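Local coordinates for protein particle-associated lyase (Acinetobacter bacteriophage AP22, PDB 4Y9V) that probably cleaves the capsular polysaccharide of Acinetobacter baumannii as a trimeric, virion-borne tailspike lyase, letting the phage reach the cell surface, at residues 82-87 with 104-109; 519-524 with 549-554. All blocks are in the same frame, centred on the assembly; numbering follows the deposited sequence. Where two conformers were deposited one is given.

Contact 1: 82-87 with 104-109; sequences REYIVN and TVFNFG
On the buried side of this strand pair, V86 wedges between two phenylalanines: its CG2 meets CD1 of F106 at 3.8 Å, while CB and CG1 lie against CD1 and CE1 of F108. The valine's chi1 of -178° puts CG1 anti to the backbone N and turns CG2 toward F106. Next along, the Y84 and F106 side chains run side by side, pointing the same way, CD2 of Y84 to CE1 of F106 at 4.1 Å, and the methyl CG2 of T104 arrives at the tyrosine's edge. The other face, carrying E83, I85, V105 and N107, is looser and more open to solvent. Here the extended E83 rises from the sheet and leans toward N107, and in one of the two N107 conformers ND2 donates an almost straight 2.9 Å hydrogen bond to E83 OE2, in its own amide plane but from above the carboxylate plane. In that copy the amide is also tied by OD1, which accepts from G109 N in an Asx turn. Between the faces runs parallel-strand pairing, from V105 N to R82 O (3.0 Å) through to V86 N to N107 O (2.9 Å). A water that donates to N107 O is also weakly bonded to N87 ND2. Strand 215-220 continues the parallel ladder beyond 105-109, F114 packs edge-to-face with F108, and helix 63-71 with I62 covers V86.

Contact 2: 519-524 with 549-554; sequences TRQMLQ and KYSKAP
With chi1 at -57° and an extended chain beyond CG, Q521 carries its amide from strand 518-531 across to the loop; Y550 has a similar first torsion, -64°, which swings its ring over so that the hydroxyl end reaches M522. The Q521 amide is then held at both ends. Its OE1 accepts from S551 N at 3.0 Å, in the carbonyl plane and on a lone pair, while NE2 gives one hydrogen to S551 OG (2.9 Å) and the other to T519 OG1 (2.9 Å, 176° at the hydrogen). Three bonds lying close to the amide plane thus fix its rotation in a buried setting. Such side-chain bonding joins a strand to an irregular loop without backbone pairing. Segment 549-554 belongs to an Ig-like family region, while strand 518-531 pairs in parallel with 486-496 and antiparallel with 613-623, consistent with a change from beta-helix to antiparallel pairing. At the far end of the ring, Y550 OH donates to M522 O at 2.7 Å, in the carbonyl plane, and accepts from Q524 NE2 at 3.1 Å; Q524 NE2 also bonds Y548 O, and S620 OG is a further partner of the hydroxyl. Q521 CB touches Y550 CD1 at 3.5 Å, and P554 CB lies over one ring face, toward the rim. R520 NH2 hydrogen-bonds V494 O of a second subunit.

Overall arrangement
Contact 1 and contact 2 lie on opposite sides of the chain's centre, their centres about 65 Å apart and their nearest atoms about 54 Å apart. They come in series: 82-87 and 104-109 pair near the start of the parallel strand ladder, and 519-524 and 549-554 come much later in the chain. Successive pairings link strand 83-85 through 105-109, 215-220 and the later coils to 486-496 and 518-531, consistent with a long beta-helix between the two contacts. The glycan pocket lies in the chain between them. Contact 1 touches no other subunit, whereas contact 2 adjoins both neighbours in the trimer.

Contact 1: 82-87 with 104-109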
loop_
_atom_site.group_PDB
_atom_site.type_symbol
_atom_site.label_atom_id
_atom_site.label_comp_id
_atom_site.label_asym_id
_atom_site.label_seq_id
_atom_site.Cartn_x
_atom_site.Cartn_y
_atom_site.Cartn_z
ATOM N N ARG A 82 -14.720 18.114 -34.983
ATOM C CA ARG A 82 -14.296 17.808 -36.336
ATOM C C ARG A 82 -12.869 17.261 -36.220
ATOM O O ARG A 82 -12.219 17.467 -35.197
ATOM C CB ARG A 82 -14.240 19.046 -37.298
ATOM C CG ARG A 82 -15.488 19.883 -37.415
ATOM C CD ARG A 82 -15.254 20.984 -38.446
ATOM N NE ARG A 82 -16.345 21.906 -38.680
ATOM C CZ ARG A 82 -16.548 23.032 -38.004
ATOM N NH1 ARG A 82 -15.773 23.392 -36.982
ATOM N NH2 ARG A 82 -17.538 23.829 -38.362
ATOM N N GLU A 83 -12.376 16.659 -37.294
ATOM C CA GLU A 83 -10.950 16.384 -37.430
ATOM C C GLU A 83 -10.308 17.564 -38.168
ATOM O O GLU A 83 -10.746 17.868 -39.305
ATOM C CB GLU A 83 -10.670 15.078 -38.127
ATOM C CG GLU A 83 -9.194 14.772 -38.197
ATOM C CD GLU A 83 -8.859 13.409 -38.719
ATOM O OE1 GLU A 83 -9.415 12.429 -38.176
ATOM O OE2 GLU A 83 -7.995 13.264 -39.635
ATOM N N TYR A 84 -9.324 18.187 -37.570
ATOM C CA TYR A 84 -8.652 19.364 -38.126
ATOM C C TYR A 84 -7.215 19.035 -38.468
ATOM O O TYR A 84 -6.461 18.525 -37.617
ATOM C CB TYR A 84 -8.639 20.488 -37.111
ATOM C CG TYR A 84 -9.991 20.949 -36.642
ATOM C CD1 TYR A 84 -10.725 21.873 -37.359
ATOM C CD2 TYR A 84 -10.555 20.466 -35.465
ATOM C CE1 TYR A 84 -11.962 22.312 -36.931
ATOM C CE2 TYR A 84 -11.788 20.887 -35.030
ATOM C CZ TYR A 84 -12.497 21.816 -35.743
ATOM O OH TYR A 84 -13.720 22.279 -35.344
ATOM N N ILE A 85 -6.776 19.434 -39.664
ATOM C CA ILE A 85 -5.373 19.383 -40.046
ATOM C C ILE A 85 -4.593 20.455 -39.280
ATOM O O ILE A 85 -4.985 21.627 -39.278
ATOM C CB ILE A 85 -5.246 19.595 -41.553
ATOM C CG1 ILE A 85 -5.894 18.448 -42.307
ATOM C CG2 ILE A 85 -3.805 19.807 -41.958
ATOM C CD1 ILE A 85 -6.041 18.683 -43.809
ATOM N N VAL A 86 -3.473 20.055 -38.653
ATOM C CA VAL A 86 -2.573 20.964 -37.973
ATOM C C VAL A 86 -1.141 20.562 -38.364
ATOM O O VAL A 86 -0.519 19.717 -37.728
ATOM C CB VAL A 86 -2.726 20.963 -36.444
ATOM C CG1 VAL A 86 -1.793 21.973 -35.818
ATOM C CG2 VAL A 86 -4.175 21.205 -36.034
ATOM N N ASN A 87 -0.610 21.168 -39.449
ATOM C CA ASN A 87 0.694 20.765 -39.928
ATOM C C ASN A 87 1.867 21.402 -39.204
ATOM O O ASN A 87 2.996 20.929 -39.347
ATOM C CB ASN A 87 0.788 20.992 -41.444
ATOM C CG ASN A 87 -0.063 19.979 -42.219
ATOM O OD1 ASN A 87 -0.539 20.380 -43.288
ATOM N ND2 ASN A 87 -0.125 18.784 -41.739
ATOM N N THR A 104 -13.318 15.879 -31.349
ATOM C CA THR A 104 -12.352 16.862 -31.845
ATOM C C THR A 104 -10.997 16.154 -31.965
ATOM O O THR A 104 -10.483 15.658 -30.947
ATOM C CB THR A 104 -12.222 18.049 -30.873
ATOM O OG1 THR A 104 -13.479 18.711 -30.761
ATOM C CG2 THR A 104 -11.201 19.023 -31.355
ATOM N N VAL A 105 -10.430 16.132 -33.159
ATOM C CA VAL A 105 -9.161 15.451 -33.380
ATOM C C VAL A 105 -8.240 16.438 -34.097
ATOM O O VAL A 105 -8.654 17.031 -35.118
ATOM C CB VAL A 105 -9.324 14.156 -34.187
ATOM C CG1 VAL A 105 -7.996 13.533 -34.518
ATOM C CG2 VAL A 105 -10.192 13.184 -33.399
ATOM N N PHE A 106 -7.011 16.573 -33.628
ATOM C CA PHE A 106 -5.996 17.355 -34.331
ATOM C C PHE A 106 -5.067 16.369 -35.058
ATOM O O PHE A 106 -4.428 15.548 -34.425
ATOM C CB PHE A 106 -5.211 18.269 -33.379
ATOM C CG PHE A 106 -6.134 19.238 -32.672
ATOM C CD1 PHE A 106 -6.744 20.271 -33.356
ATOM C CD2 PHE A 106 -6.405 19.121 -31.325
ATOM C CE1 PHE A 106 -7.611 21.137 -32.710
ATOM C CE2 PHE A 106 -7.278 19.986 -30.700
ATOM C CZ PHE A 106 -7.875 21.011 -31.391
ATOM N N ASN A 107 -5.077 16.451 -36.392
ATOM C CA ASN A 107 -4.267 15.559 -37.218
ATOM C C ASN A 107 -2.991 16.302 -37.612
ATOM O O ASN A 107 -3.034 17.199 -38.477
ATOM C CB ASN A 107 -5.063 15.061 -38.440
ATOM C CG ASN A 107 -4.316 13.926 -39.113
ATOM O OD1 ASN A 107 -3.096 13.869 -39.106
ATOM N ND2 ASN A 107 -5.097 13.044 -39.698
ATOM N N PHE A 108 -1.924 15.951 -36.949
ATOM C CA PHE A 108 -0.598 16.531 -37.106
ATOM C C PHE A 108 0.173 15.941 -38.285
ATOM O O PHE A 108 1.257 16.453 -38.620
ATOM C CB PHE A 108 0.208 16.278 -35.832
ATOM C CG PHE A 108 -0.335 16.950 -34.587
ATOM C CD1 PHE A 108 -0.737 18.279 -34.595
ATOM C CD2 PHE A 108 -0.412 16.248 -33.390
ATOM C CE1 PHE A 108 -1.201 18.885 -33.435
ATOM C CE2 PHE A 108 -0.842 16.855 -32.242
ATOM C CZ PHE A 108 -1.266 18.167 -32.253
ATOM N N GLY A 109 -0.330 14.882 -38.902
ATOM C CA GLY A 109 0.391 14.349 -40.042
ATOM C C GLY A 109 1.819 14.033 -39.683
ATOM O O GLY A 109 2.116 13.439 -38.647
HETATM O O HOH W 1 -1.977 16.685 -41.115
#

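Contact 2: 519-524 with 549-554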
loop_
_atom_site.group_PDB
_atom_site.type_symbol
_atom_site.label_atom_id
_atom_site.label_comp_id
_atom_site.label_asym_id
_atom_site.label_seq_id
_atom_site.Cartn_x
_atom_site.Cartn_y
_atom_site.Cartn_z
ATOM N N THR A 519 26.085 -12.575 7.448
ATOM C CA THR A 519 24.861 -13.133 6.905
ATOM C C THR A 519 23.913 -13.562 7.991
ATOM O O THR A 519 24.287 -13.867 9.108
ATOM C CB THR A 519 25.143 -14.311 5.953
ATOM O OG1 THR A 519 25.511 -15.463 6.673
ATOM C CG2 THR A 519 26.139 -13.942 4.874
ATOM N N ARG A 520 22.615 -13.626 7.611
ATOM C CA ARG A 520 21.618 -14.391 8.331
ATOM C C ARG A 520 21.045 -15.364 7.332
ATOM O O ARG A 520 20.634 -14.962 6.241
ATOM C CB ARG A 520 20.517 -13.532 8.926
ATOM C CG ARG A 520 20.906 -12.567 9.985
ATOM C CD ARG A 520 19.753 -11.725 10.465
ATOM N NE ARG A 520 20.171 -10.806 11.494
ATOM C CZ ARG A 520 19.416 -9.861 12.063
ATOM N NH1 ARG A 520 18.198 -9.750 11.699
ATOM N NH2 ARG A 520 19.934 -9.035 12.944
ATOM N N GLN A 521 21.061 -16.655 7.664
ATOM C CA GLN A 521 20.586 -17.698 6.779
ATOM C C GLN A 521 19.581 -18.548 7.542
ATOM O O GLN A 521 19.836 -18.985 8.664
ATOM C CB GLN A 521 21.760 -18.538 6.237
ATOM C CG GLN A 521 22.782 -17.659 5.522
ATOM C CD GLN A 521 23.929 -18.406 4.879
ATOM O OE1 GLN A 521 23.728 -19.406 4.176
ATOM N NE2 GLN A 521 25.131 -17.909 5.089
ATOM N N MET A 522 18.435 -18.759 6.896
ATOM C CA MET A 522 17.233 -19.341 7.487
ATOM C C MET A 522 17.532 -20.592 8.298
ATOM O O MET A 522 18.211 -21.510 7.840
ATOM C CB MET A 522 16.224 -19.676 6.369
ATOM C CG MET A 522 14.875 -20.111 6.928
ATOM S SD MET A 522 13.565 -20.179 5.686
ATOM C CE MET A 522 14.134 -21.554 4.676
ATOM N N LEU A 523 16.944 -20.626 9.486
ATOM C CA LEU A 523 17.050 -21.801 10.341
ATOM C C LEU A 523 16.280 -22.962 9.732
ATOM O O LEU A 523 15.285 -22.821 9.034
ATOM C CB LEU A 523 16.617 -21.532 11.795
ATOM C CG LEU A 523 17.626 -20.836 12.789
ATOM C CD1 LEU A 523 18.672 -21.687 13.538
ATOM C CD2 LEU A 523 18.350 -19.650 12.115
ATOM N N GLN A 524 16.791 -24.160 10.013
ATOM C CA GLN A 524 16.143 -25.434 9.696
ATOM C C GLN A 524 16.169 -26.288 10.976
ATOM O O GLN A 524 16.976 -26.037 11.877
ATOM C CB GLN A 524 16.811 -26.147 8.542
ATOM C CG GLN A 524 16.653 -25.376 7.224
ATOM C CD GLN A 524 17.491 -25.932 6.119
ATOM O OE1 GLN A 524 17.050 -26.815 5.346
ATOM N NE2 GLN A 524 18.707 -25.431 5.997
ATOM N N LYS A 549 20.558 -25.114 1.457
ATOM C CA LYS A 549 21.979 -25.207 1.736
ATOM C C LYS A 549 22.527 -23.830 2.110
ATOM O O LYS A 549 22.112 -22.813 1.610
ATOM C CB LYS A 549 22.676 -25.747 0.488
ATOM C CG LYS A 549 22.134 -27.103 0.095
ATOM C CD LYS A 549 22.728 -27.653 -1.172
ATOM C CE LYS A 549 22.219 -26.744 -2.264
ATOM N NZ LYS A 549 22.365 -27.417 -3.591
ATOM N N TYR A 550 23.469 -23.878 3.039
ATOM C CA TYR A 550 24.117 -22.647 3.507
ATOM C C TYR A 550 25.347 -22.315 2.647
ATOM O O TYR A 550 25.895 -23.149 1.948
ATOM C CB TYR A 550 24.523 -22.845 4.990
ATOM C CG TYR A 550 23.315 -23.045 5.887
ATOM C CD1 TYR A 550 22.581 -21.967 6.297
ATOM C CD2 TYR A 550 22.892 -24.307 6.275
ATOM C CE1 TYR A 550 21.444 -22.101 7.094
ATOM C CE2 TYR A 550 21.765 -24.468 7.068
ATOM C CZ TYR A 550 21.046 -23.357 7.441
ATOM O OH TYR A 550 19.899 -23.583 8.209
ATOM N N SER A 551 25.829 -21.078 2.796
ATOM C CA SER A 551 27.061 -20.709 2.118
ATOM C C SER A 551 28.291 -21.331 2.753
ATOM O O SER A 551 29.343 -21.407 2.118
ATOM C CB SER A 551 27.257 -19.200 2.069
ATOM O OG SER A 551 27.380 -18.705 3.408
ATOM N N LYS A 552 28.180 -21.721 4.024
ATOM C CA LYS A 552 29.294 -22.211 4.821
ATOM C C LYS A 552 28.649 -23.117 5.889
ATOM O O LYS A 552 27.453 -23.120 6.108
ATOM C CB LYS A 552 30.115 -21.118 5.406
ATOM C CG LYS A 552 29.276 -20.268 6.343
ATOM C CD LYS A 552 30.369 -19.309 6.734
ATOM C CE LYS A 552 29.825 -18.320 7.613
ATOM N NZ LYS A 552 30.862 -17.226 7.834
ATOM N N ALA A 553 29.483 -23.904 6.586
ATOM C CA ALA A 553 28.954 -24.788 7.608
ATOM C C ALA A 553 28.130 -23.975 8.603
ATOM O O ALA A 553 28.638 -22.988 9.167
ATOM C CB ALA A 553 30.103 -25.504 8.301
ATOM N N PRO A 554 26.897 -24.395 8.879
ATOM C CA PRO A 554 26.049 -23.631 9.778
ATOM C C PRO A 554 26.381 -23.903 11.249
ATOM O O PRO A 554 27.090 -24.852 11.604
ATOM C CB PRO A 554 24.645 -24.097 9.428
ATOM C CG PRO A 554 24.863 -25.545 9.005
ATOM C CD PRO A 554 26.156 -25.484 8.218
#